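Local atomic coordinates of formate dehydrogenase (Staphylococcus aureus, PDB entry 6TTB), a protein that probably catalyses the oxidation of formate to carbon dioxide with hydride transfer to NAD. Residues Ser146-His150 / Tyr325-Thr329; Glu185-Lys189 / Leu207-Thr213; Ile191-Gly195 / Phe233-Val237. All blocks are in the same frame, centred on the assembly; numbering follows the deposited sequence.

From the N terminus the chain first builds a parallel five-stranded sheet, then enters helix 144-160, where contact 1 begins. Its partner, 325-329, comes only after the whole seven-stranded NAD-binding sheet has been threaded, so contact 1 closes a very long loop that encloses both other contacts. Within that loop, contacts 2 and 3 cross: 185-189 leads into strand 190-194, on which 191-194 lies with Gly195 just past its end; segment 207-213 runs from the end of helix 198-207 to the start of strand 213-217; and 233-237 opens helix 233-239. These two touch each other through Thr213 and Ile191. Contacts 1 and 3 lie near opposite ends of NAD, while contacts 1 and 2 both reach the second subunit.

Contact 1 of 3, residues Ser146-His150 / Tyr325-Thr329; sequences SVAEH and YSGMT. With NAD (nicotinamide-adenine-dinucleotide), chain C.
His150 and Val147 on helix 144-160 both pack on Ser326 in the loop 325-329, which lies between strand 319-321 and helix 330-348. The side chain of His150 can be followed outward. Its CB rests on Ser326 CB at 3.6 Å, and CG, next along, lies 3.3 Å from the same carbon. Ser326 CB sits over one face of the imidazole, 21° off the ring normal, as a CH-pi contact. ND1 lies near the same methylene and is bonded to NE of Arg160 of the second subunit; NE2 makes a weak hydrogen bond to Thr322. At the far rim CE1 reaches Tyr325 OH at 3.6 Å, close to the imidazole plane. The two rings form an offset edge-to-face pair, with the edge of His150 toward the face of Tyr325 and planes at 88°.

A short polar chain runs alongside. Thr329 OG1 donates to Ser146 OG over 2.9 Å, and Ser146 OG donates in turn to Ser326 O. A chi1 of -164° turns the Ser146 hydroxyl away from its own amide and across to the loop; Arg160 of the second subunit also bonds this hydroxyl. Thr329 is the N-cap of helix 330-348.

The nicotinamide end of NAD lies against Val147, Ser326 and Gly327. Val147 CG2 stands over one face of the ring, displaced toward the C3N-C4N side and 3.3 Å from C4N, the carbon that receives hydride in such enzymes. NAD O7N is 2.9 Å from Gly327 N, and NAD N7N is 3.1 Å from Ser326 OG. Glycine leaves room for that oxygen. Because an arginine NE is a donor, His150 ND1 probably serves as its acceptor, which ties to the neighbouring subunit a histidine that packs on Ser326, beside the carboxamide.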
# COMPACT_ATOMS: atom_id res chain seq x y z
N SER A 146 -6.94 -5.47 -11.66
CA SER A 146 -7.38 -4.75 -10.49
C SER A 146 -6.86 -5.43 -9.25
O SER A 146 -6.36 -4.76 -8.34
CB SER A 146 -8.86 -4.65 -10.44
OG SER A 146 -9.26 -3.66 -9.52
N VAL A 147 -7.06 -6.76 -9.20
CA VAL A 147 -6.76 -7.51 -7.98
C VAL A 147 -5.24 -7.55 -7.79
O VAL A 147 -4.75 -7.35 -6.68
CB VAL A 147 -7.43 -8.91 -8.00
CG1 VAL A 147 -7.05 -9.77 -6.83
CG2 VAL A 147 -8.94 -8.78 -8.06
N ALA A 148 -4.49 -7.58 -8.87
CA ALA A 148 -3.04 -7.58 -8.69
C ALA A 148 -2.63 -6.30 -8.03
O ALA A 148 -1.86 -6.32 -7.04
CB ALA A 148 -2.34 -7.73 -9.98
N GLU A 149 -3.14 -5.17 -8.59
CA GLU A 149 -2.82 -3.85 -8.03
C GLU A 149 -3.16 -3.88 -6.54
O GLU A 149 -2.38 -3.46 -5.68
CB GLU A 149 -3.64 -2.76 -8.70
CG GLU A 149 -3.40 -2.57 -10.17
CD GLU A 149 -4.20 -1.41 -10.82
OE1 GLU A 149 -4.96 -0.76 -10.11
OE2 GLU A 149 -3.99 -1.12 -12.05
N HIS A 150 -4.36 -4.34 -6.21
CA HIS A 150 -4.73 -4.28 -4.81
C HIS A 150 -3.72 -5.05 -3.97
O HIS A 150 -3.43 -4.69 -2.84
CB HIS A 150 -6.08 -4.87 -4.63
CG HIS A 150 -6.80 -4.27 -3.50
ND1 HIS A 150 -7.59 -3.13 -3.65
CD2 HIS A 150 -6.88 -4.65 -2.20
CE1 HIS A 150 -8.16 -2.85 -2.49
NE2 HIS A 150 -7.74 -3.78 -1.58
N TYR A 325 -14.01 -4.90 -2.65
CA TYR A 325 -14.29 -4.22 -3.91
C TYR A 325 -13.12 -4.26 -4.91
O TYR A 325 -13.22 -3.66 -5.97
CB TYR A 325 -14.58 -2.77 -3.60
CG TYR A 325 -13.36 -2.02 -3.17
CD1 TYR A 325 -12.83 -2.16 -1.90
CD2 TYR A 325 -12.69 -1.18 -4.07
CE1 TYR A 325 -11.72 -1.41 -1.51
CE2 TYR A 325 -11.58 -0.46 -3.70
CZ TYR A 325 -11.13 -0.54 -2.41
OH TYR A 325 -10.04 0.17 -2.12
N SER A 326 -12.02 -4.95 -4.56
CA SER A 326 -10.78 -4.86 -5.30
C SER A 326 -11.04 -5.29 -6.73
O SER A 326 -10.55 -4.63 -7.67
CB SER A 326 -9.60 -5.67 -4.65
OG SER A 326 -9.63 -7.04 -5.07
N GLY A 327 -11.87 -6.31 -6.91
CA GLY A 327 -12.29 -6.70 -8.26
C GLY A 327 -13.54 -5.95 -8.73
O GLY A 327 -14.20 -6.37 -9.68
N MET A 328 -13.87 -4.85 -8.04
CA MET A 328 -15.06 -4.07 -8.32
C MET A 328 -14.66 -2.61 -8.51
O MET A 328 -15.52 -1.74 -8.42
CB MET A 328 -16.07 -4.15 -7.15
CG MET A 328 -17.43 -3.69 -7.52
SD MET A 328 -18.55 -3.39 -6.11
CE MET A 328 -17.60 -2.18 -5.16
N THR A 329 -13.35 -2.34 -8.77
CA THR A 329 -12.94 -1.02 -9.23
C THR A 329 -13.87 -0.56 -10.34
O THR A 329 -14.47 -1.38 -11.00
CB THR A 329 -11.51 -0.97 -9.79
OG1 THR A 329 -11.23 -1.97 -10.77
CG2 THR A 329 -10.46 -0.90 -8.72
PA NAD C . -6.01 -18.63 -12.02
O1A NAD C . -6.75 -19.88 -12.31
O2A NAD C . -5.29 -17.85 -13.11
O5B NAD C . -5.03 -18.84 -10.76
C5B NAD C . -5.15 -19.99 -9.90
C4B NAD C . -3.89 -20.81 -10.04
O4B NAD C . -3.62 -21.41 -8.76
C3B NAD C . -3.96 -21.96 -11.08
O3B NAD C . -3.22 -21.77 -12.28
C2B NAD C . -3.49 -23.21 -10.33
O2B NAD C . -2.43 -23.88 -10.97
C1B NAD C . -3.13 -22.72 -8.92
N9A NAD C . -3.65 -23.58 -7.86
C8A NAD C . -4.60 -24.59 -7.99
N7A NAD C . -4.75 -25.32 -6.91
C5A NAD C . -3.78 -24.84 -6.03
C6A NAD C . -3.38 -25.23 -4.72
N6A NAD C . -3.86 -26.27 -4.06
N1A NAD C . -2.33 -24.58 -4.17
C2A NAD C . -1.79 -23.54 -4.84
N3A NAD C . -2.11 -23.06 -6.05
C4A NAD C . -3.11 -23.76 -6.60
O3 NAD C . -7.01 -17.65 -11.35
PN NAD C . -6.71 -16.13 -11.14
O1N NAD C . -7.42 -15.41 -12.26
O2N NAD C . -5.23 -15.93 -10.97
O5D NAD C . -7.47 -15.88 -9.73
C5D NAD C . -6.71 -15.98 -8.49
C4D NAD C . -7.70 -16.03 -7.38
O4D NAD C . -8.07 -14.67 -7.05
C3D NAD C . -9.00 -16.79 -7.77
O3D NAD C . -9.15 -18.01 -7.06
C2D NAD C . -10.12 -15.78 -7.52
O2D NAD C . -11.21 -16.25 -6.73
C1D NAD C . -9.46 -14.60 -6.83
N1N NAD C . -10.00 -13.35 -7.39
C2N NAD C . -10.57 -12.38 -6.52
C3N NAD C . -11.09 -11.17 -7.04
C7N NAD C . -11.43 -10.01 -6.11
O7N NAD C . -12.27 -9.19 -6.47
N7N NAD C . -10.78 -9.90 -4.93
C4N NAD C . -11.23 -11.06 -8.47
C5N NAD C . -10.69 -12.05 -9.32
C6N NAD C . -10.10 -13.20 -8.75

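Contact 2 of 3, residues Glu185-Lys189 / Leu207-Thr213; sequences ELQHK and LAPFNVT
Leu186 carries CG anti to its backbone N (chi1 174°), which sends the isobutyl group across to the connection 207-213. There CD2 lies over one face of Phe210, 4.0 Å from Phe210 CG, the two side chains meeting at about a right angle. The same methyl meets Leu207 CD2, while Leu186 CG packs on Val212 CG2 at 4.0 Å. Leu156 and Leu159 of helix 144-160 also touch Leu186. At Asn211 a chi1 of -161° lays the amide beside the imidazole of His188, both pointing the same way. Asn211 OD1 comes within 3.4 Å of His188 CE1, obliquely to the ring. Gln187 CG lies over a face of that imidazole, toward its rim, and 3.3 Å from Asn211 O, with Gln187 CB near Phe210 O.

Leu186 to Lys189 form a type II beta turn, with His188 at its third position and a positive phi. The turn leads into strand 190-194, and the connection 207-213 brings the chain from helix 198-207 to the neighbouring parallel strand 213-217. The contact thus sits at the N-terminal ends of two adjacent parallel strands joined by the beta-alpha-beta crossover through helix 198-207, in the Rossmann-type domain. Two backbone hydrogen bonds bind the segments: His188 N donates to Asn211 O, and Thr213 N to Lys189 O over 3.0 Å. The pairing continues into the sheet through Thr213 and Ile191.

Lys189 folds its amine back onto its own segment, where NZ donates to Glu185 O at 2.7 Å. That amine also makes a salt bridge to Glu331 of the second subunit. Glu149 of the same subunit accepts from the backbone N of Leu186, and Arg335 there pairs with the carboxylate of Glu185.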
# COMPACT_ATOMS: atom_id res chain seq x y z
N GLU A 185 11.47 -1.18 4.00
CA GLU A 185 11.46 -1.13 2.57
C GLU A 185 10.92 -2.44 2.03
O GLU A 185 11.27 -3.51 2.53
CB GLU A 185 12.89 -0.94 2.11
CG GLU A 185 13.50 0.29 2.71
CD GLU A 185 14.67 0.80 1.91
OE1 GLU A 185 14.69 2.00 1.64
OE2 GLU A 185 15.55 -0.03 1.55
N LEU A 186 10.16 -2.37 0.95
CA LEU A 186 9.79 -3.57 0.27
C LEU A 186 11.02 -4.16 -0.44
O LEU A 186 11.13 -5.38 -0.68
CB LEU A 186 8.69 -3.23 -0.73
CG LEU A 186 8.32 -4.39 -1.62
CD1 LEU A 186 7.83 -5.55 -0.75
CD2 LEU A 186 7.29 -4.01 -2.65
N GLN A 187 11.93 -3.27 -0.84
CA GLN A 187 13.06 -3.72 -1.65
C GLN A 187 13.92 -4.74 -0.85
O GLN A 187 14.06 -4.64 0.37
CB GLN A 187 13.82 -2.50 -2.08
CG GLN A 187 15.18 -2.81 -2.65
CD GLN A 187 16.05 -1.57 -2.57
OE1 GLN A 187 16.74 -1.25 -3.51
NE2 GLN A 187 15.94 -0.83 -1.48
N HIS A 188 14.45 -5.74 -1.57
CA HIS A 188 15.33 -6.78 -1.04
C HIS A 188 14.56 -7.86 -0.26
O HIS A 188 15.16 -8.80 0.19
CB HIS A 188 16.52 -6.19 -0.24
CG HIS A 188 17.50 -5.37 -1.04
ND1 HIS A 188 18.19 -5.88 -2.17
CD2 HIS A 188 17.86 -4.08 -0.95
CE1 HIS A 188 18.94 -4.92 -2.70
NE2 HIS A 188 18.71 -3.79 -2.00
N LYS A 189 13.23 -7.74 -0.13
CA LYS A 189 12.48 -8.74 0.59
C LYS A 189 12.19 -9.90 -0.36
O LYS A 189 12.16 -9.73 -1.60
CB LYS A 189 11.16 -8.17 1.09
CG LYS A 189 11.27 -6.92 1.98
CD LYS A 189 11.25 -7.24 3.44
CE LYS A 189 11.89 -6.15 4.27
NZ LYS A 189 12.93 -5.48 3.48
N LEU A 207 5.66 -6.69 -9.26
CA LEU A 207 6.58 -6.62 -8.16
C LEU A 207 8.01 -6.60 -8.68
O LEU A 207 8.91 -6.19 -7.96
CB LEU A 207 6.37 -7.78 -7.16
CG LEU A 207 5.24 -7.65 -6.12
CD1 LEU A 207 5.26 -8.87 -5.15
CD2 LEU A 207 5.41 -6.40 -5.32
N ALA A 208 8.26 -7.02 -9.93
CA ALA A 208 9.66 -7.31 -10.29
C ALA A 208 10.51 -6.06 -10.13
O ALA A 208 11.61 -6.10 -9.57
CB ALA A 208 9.78 -7.89 -11.69
N PRO A 209 10.02 -4.91 -10.61
CA PRO A 209 10.81 -3.70 -10.59
C PRO A 209 11.03 -3.09 -9.22
O PRO A 209 11.53 -1.97 -9.13
CB PRO A 209 10.07 -2.70 -11.47
CG PRO A 209 8.85 -3.44 -12.01
CD PRO A 209 8.74 -4.76 -11.26
N PHE A 210 10.72 -3.81 -8.15
CA PHE A 210 10.88 -3.19 -6.84
C PHE A 210 12.06 -3.81 -6.12
O PHE A 210 12.35 -3.45 -4.98
CB PHE A 210 9.69 -3.48 -5.96
CG PHE A 210 8.56 -2.51 -6.10
CD1 PHE A 210 8.53 -1.35 -5.33
CD2 PHE A 210 7.53 -2.75 -6.99
CE1 PHE A 210 7.49 -0.43 -5.47
CE2 PHE A 210 6.48 -1.84 -7.13
CZ PHE A 210 6.43 -0.71 -6.35
N ASN A 211 12.66 -4.80 -6.79
CA ASN A 211 13.97 -5.28 -6.42
C ASN A 211 13.87 -6.11 -5.14
O ASN A 211 14.31 -5.72 -4.06
CB ASN A 211 15.01 -4.18 -6.31
CG ASN A 211 16.40 -4.76 -6.38
OD1 ASN A 211 17.28 -4.36 -5.60
ND2 ASN A 211 16.59 -5.74 -7.28
N VAL A 212 13.51 -7.34 -5.36
CA VAL A 212 12.79 -8.17 -4.45
C VAL A 212 12.98 -9.57 -5.03
O VAL A 212 13.04 -9.69 -6.24
CB VAL A 212 11.29 -7.69 -4.43
CG1 VAL A 212 10.30 -8.63 -5.09
CG2 VAL A 212 10.80 -7.21 -3.07
N THR A 213 13.25 -10.57 -4.21
CA THR A 213 13.25 -11.92 -4.73
C THR A 213 11.82 -12.49 -4.73
O THR A 213 11.16 -12.47 -3.70
CB THR A 213 14.20 -12.81 -3.95
OG1 THR A 213 15.48 -12.32 -4.31
CG2 THR A 213 14.08 -14.25 -4.36

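Contact 3 of 3, residues Ile191-Gly195 / Phe233-Val237; sequences IGIFG and FDELV. With NAD (nicotinamide-adenine-dinucleotide), chain C.
Gly192 and Leu236 mark the closest approach of the two backbones, their CA atoms 5.6 Å apart. Strand 191-194 and helix 233-237 pass 9.0 Å apart at their axes, running in largely opposed directions with 137° between them. Leu236 points at the strand from the helix, and the missing side chain at Gly192 lets it settle directly on the backbone: its CD1 is 3.7 Å from Gly192 CA. The other methyl, CD2, turns to Phe194 and lies 3.9 Å from Phe194 CB.

The strand is an inner one of the parallel Rossmann-type sheet, hydrogen-bonded to 213-217 on one edge and 242-245 on the other. Helix 233-239 covers it on the way from strand 229-230 to strand 242-245. Gly195, with a positive phi just past the strand, fits the first glycine of the GxGxxG pattern that continues at Gly197 and Gly200.

A chi1 near 180° in both phenylalanines (-179° for Phe194) brings the two rings into contact. Phe194 CE1 meets Phe233 CE1 at 3.4 Å, the rings oblique, with planes 57° apart and centroids 5.4 Å apart. Tyr217 and Leu256 touch both rings. One face of Phe194 is taken by the adenine of NAD, whose C2A lies over it toward the rim, and Phe194 CZ comes 3.1 Å from N1A of the cofactor. Gly195 CA approaches the same base at N3A, 3.8 Å away.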
# COMPACT_ATOMS: atom_id res chain seq x y z
N ILE A 191 9.39 -12.41 -1.70
CA ILE A 191 7.94 -12.54 -1.72
C ILE A 191 7.53 -13.87 -2.34
O ILE A 191 7.92 -14.18 -3.46
CB ILE A 191 7.21 -11.36 -2.43
CG1 ILE A 191 7.63 -9.98 -1.91
CG2 ILE A 191 5.74 -11.53 -2.27
CD1 ILE A 191 7.91 -9.96 -0.42
N GLY A 192 6.63 -14.57 -1.64
CA GLY A 192 6.14 -15.85 -2.10
C GLY A 192 4.75 -15.68 -2.66
O GLY A 192 3.89 -15.07 -2.01
N ILE A 193 4.58 -16.11 -3.93
CA ILE A 193 3.28 -16.02 -4.59
C ILE A 193 2.68 -17.41 -4.59
O ILE A 193 3.15 -18.28 -5.30
CB ILE A 193 3.40 -15.41 -6.04
CG1 ILE A 193 3.84 -13.93 -6.05
CG2 ILE A 193 2.13 -15.60 -6.85
CD1 ILE A 193 5.15 -13.72 -6.76
N PHE A 194 1.67 -17.61 -3.73
CA PHE A 194 0.96 -18.86 -3.69
C PHE A 194 -0.11 -18.86 -4.77
O PHE A 194 -1.15 -18.26 -4.61
CB PHE A 194 0.29 -19.00 -2.36
CG PHE A 194 -0.48 -20.27 -2.20
CD1 PHE A 194 0.19 -21.50 -2.08
CD2 PHE A 194 -1.87 -20.26 -2.12
CE1 PHE A 194 -0.52 -22.68 -1.93
CE2 PHE A 194 -2.59 -21.42 -1.89
CZ PHE A 194 -1.92 -22.63 -1.85
N GLY A 195 0.17 -19.53 -5.90
CA GLY A 195 -0.80 -19.66 -6.98
C GLY A 195 -0.46 -18.73 -8.11
O GLY A 195 -0.65 -17.51 -8.02
N PHE A 233 5.76 -25.67 -1.57
CA PHE A 233 4.88 -25.02 -0.63
C PHE A 233 5.57 -24.97 0.72
O PHE A 233 5.72 -23.90 1.32
CB PHE A 233 3.61 -25.83 -0.50
CG PHE A 233 2.63 -25.22 0.44
CD1 PHE A 233 1.95 -24.05 0.09
CD2 PHE A 233 2.37 -25.80 1.65
CE1 PHE A 233 1.07 -23.45 0.97
CE2 PHE A 233 1.39 -25.26 2.48
CZ PHE A 233 0.77 -24.06 2.16
N ASP A 234 6.05 -26.11 1.17
CA ASP A 234 6.78 -26.10 2.41
C ASP A 234 7.62 -24.84 2.38
O ASP A 234 7.63 -24.05 3.32
CB ASP A 234 7.63 -27.38 2.57
N GLU A 235 8.33 -24.67 1.28
CA GLU A 235 9.45 -23.77 1.23
C GLU A 235 8.89 -22.35 1.13
O GLU A 235 9.31 -21.46 1.86
CB GLU A 235 10.28 -24.18 0.02
CG GLU A 235 11.38 -23.20 -0.34
CD GLU A 235 12.44 -23.07 0.72
OE1 GLU A 235 12.24 -23.67 1.82
OE2 GLU A 235 13.46 -22.32 0.48
N LEU A 236 7.88 -22.17 0.28
CA LEU A 236 7.26 -20.87 0.20
C LEU A 236 6.91 -20.40 1.61
O LEU A 236 7.21 -19.27 1.98
CB LEU A 236 5.99 -20.95 -0.64
CG LEU A 236 5.50 -19.63 -1.19
CD1 LEU A 236 5.97 -19.50 -2.63
CD2 LEU A 236 4.00 -19.60 -1.15
N VAL A 237 6.29 -21.29 2.38
CA VAL A 237 5.75 -20.92 3.68
C VAL A 237 6.87 -20.47 4.57
O VAL A 237 6.70 -19.53 5.36
CB VAL A 237 5.00 -22.09 4.35
CG1 VAL A 237 4.85 -21.90 5.85
CG2 VAL A 237 3.70 -22.37 3.68
PA NAD C . -6.01 -18.63 -12.02
O1A NAD C . -6.75 -19.88 -12.31
O2A NAD C . -5.29 -17.85 -13.11
O5B NAD C . -5.03 -18.84 -10.76
C5B NAD C . -5.15 -19.99 -9.90
C4B NAD C . -3.89 -20.81 -10.04
O4B NAD C . -3.62 -21.41 -8.76
C3B NAD C . -3.96 -21.96 -11.08
O3B NAD C . -3.22 -21.77 -12.28
C2B NAD C . -3.49 -23.21 -10.33
O2B NAD C . -2.43 -23.88 -10.97
C1B NAD C . -3.13 -22.72 -8.92
N9A NAD C . -3.65 -23.58 -7.86
C8A NAD C . -4.60 -24.59 -7.99
N7A NAD C . -4.75 -25.32 -6.91
C5A NAD C . -3.78 -24.84 -6.03
C6A NAD C . -3.38 -25.23 -4.72
N6A NAD C . -3.86 -26.27 -4.06
N1A NAD C . -2.33 -24.58 -4.17
C2A NAD C . -1.79 -23.54 -4.84
N3A NAD C . -2.11 -23.06 -6.05
C4A NAD C . -3.11 -23.76 -6.60
O3 NAD C . -7.01 -17.65 -11.35
PN NAD C . -6.71 -16.13 -11.14
O1N NAD C . -7.42 -15.41 -12.26
O2N NAD C . -5.23 -15.93 -10.97
O5D NAD C . -7.47 -15.88 -9.73
C5D NAD C . -6.71 -15.98 -8.49
C4D NAD C . -7.70 -16.03 -7.38
O4D NAD C . -8.07 -14.67 -7.05
C3D NAD C . -9.00 -16.79 -7.77
O3D NAD C . -9.15 -18.01 -7.06
C2D NAD C . -10.12 -15.78 -7.52
O2D NAD C . -11.21 -16.25 -6.73
C1D NAD C . -9.46 -14.60 -6.83
N1N NAD C . -10.00 -13.35 -7.39
C2N NAD C . -10.57 -12.38 -6.52
C3N NAD C . -11.09 -11.17 -7.04
C7N NAD C . -11.43 -10.01 -6.11
O7N NAD C . -12.27 -9.19 -6.47
N7N NAD C . -10.78 -9.90 -4.93
C4N NAD C . -11.23 -11.06 -8.47
C5N NAD C . -10.69 -12.05 -9.32
C6N NAD C . -10.10 -13.20 -8.75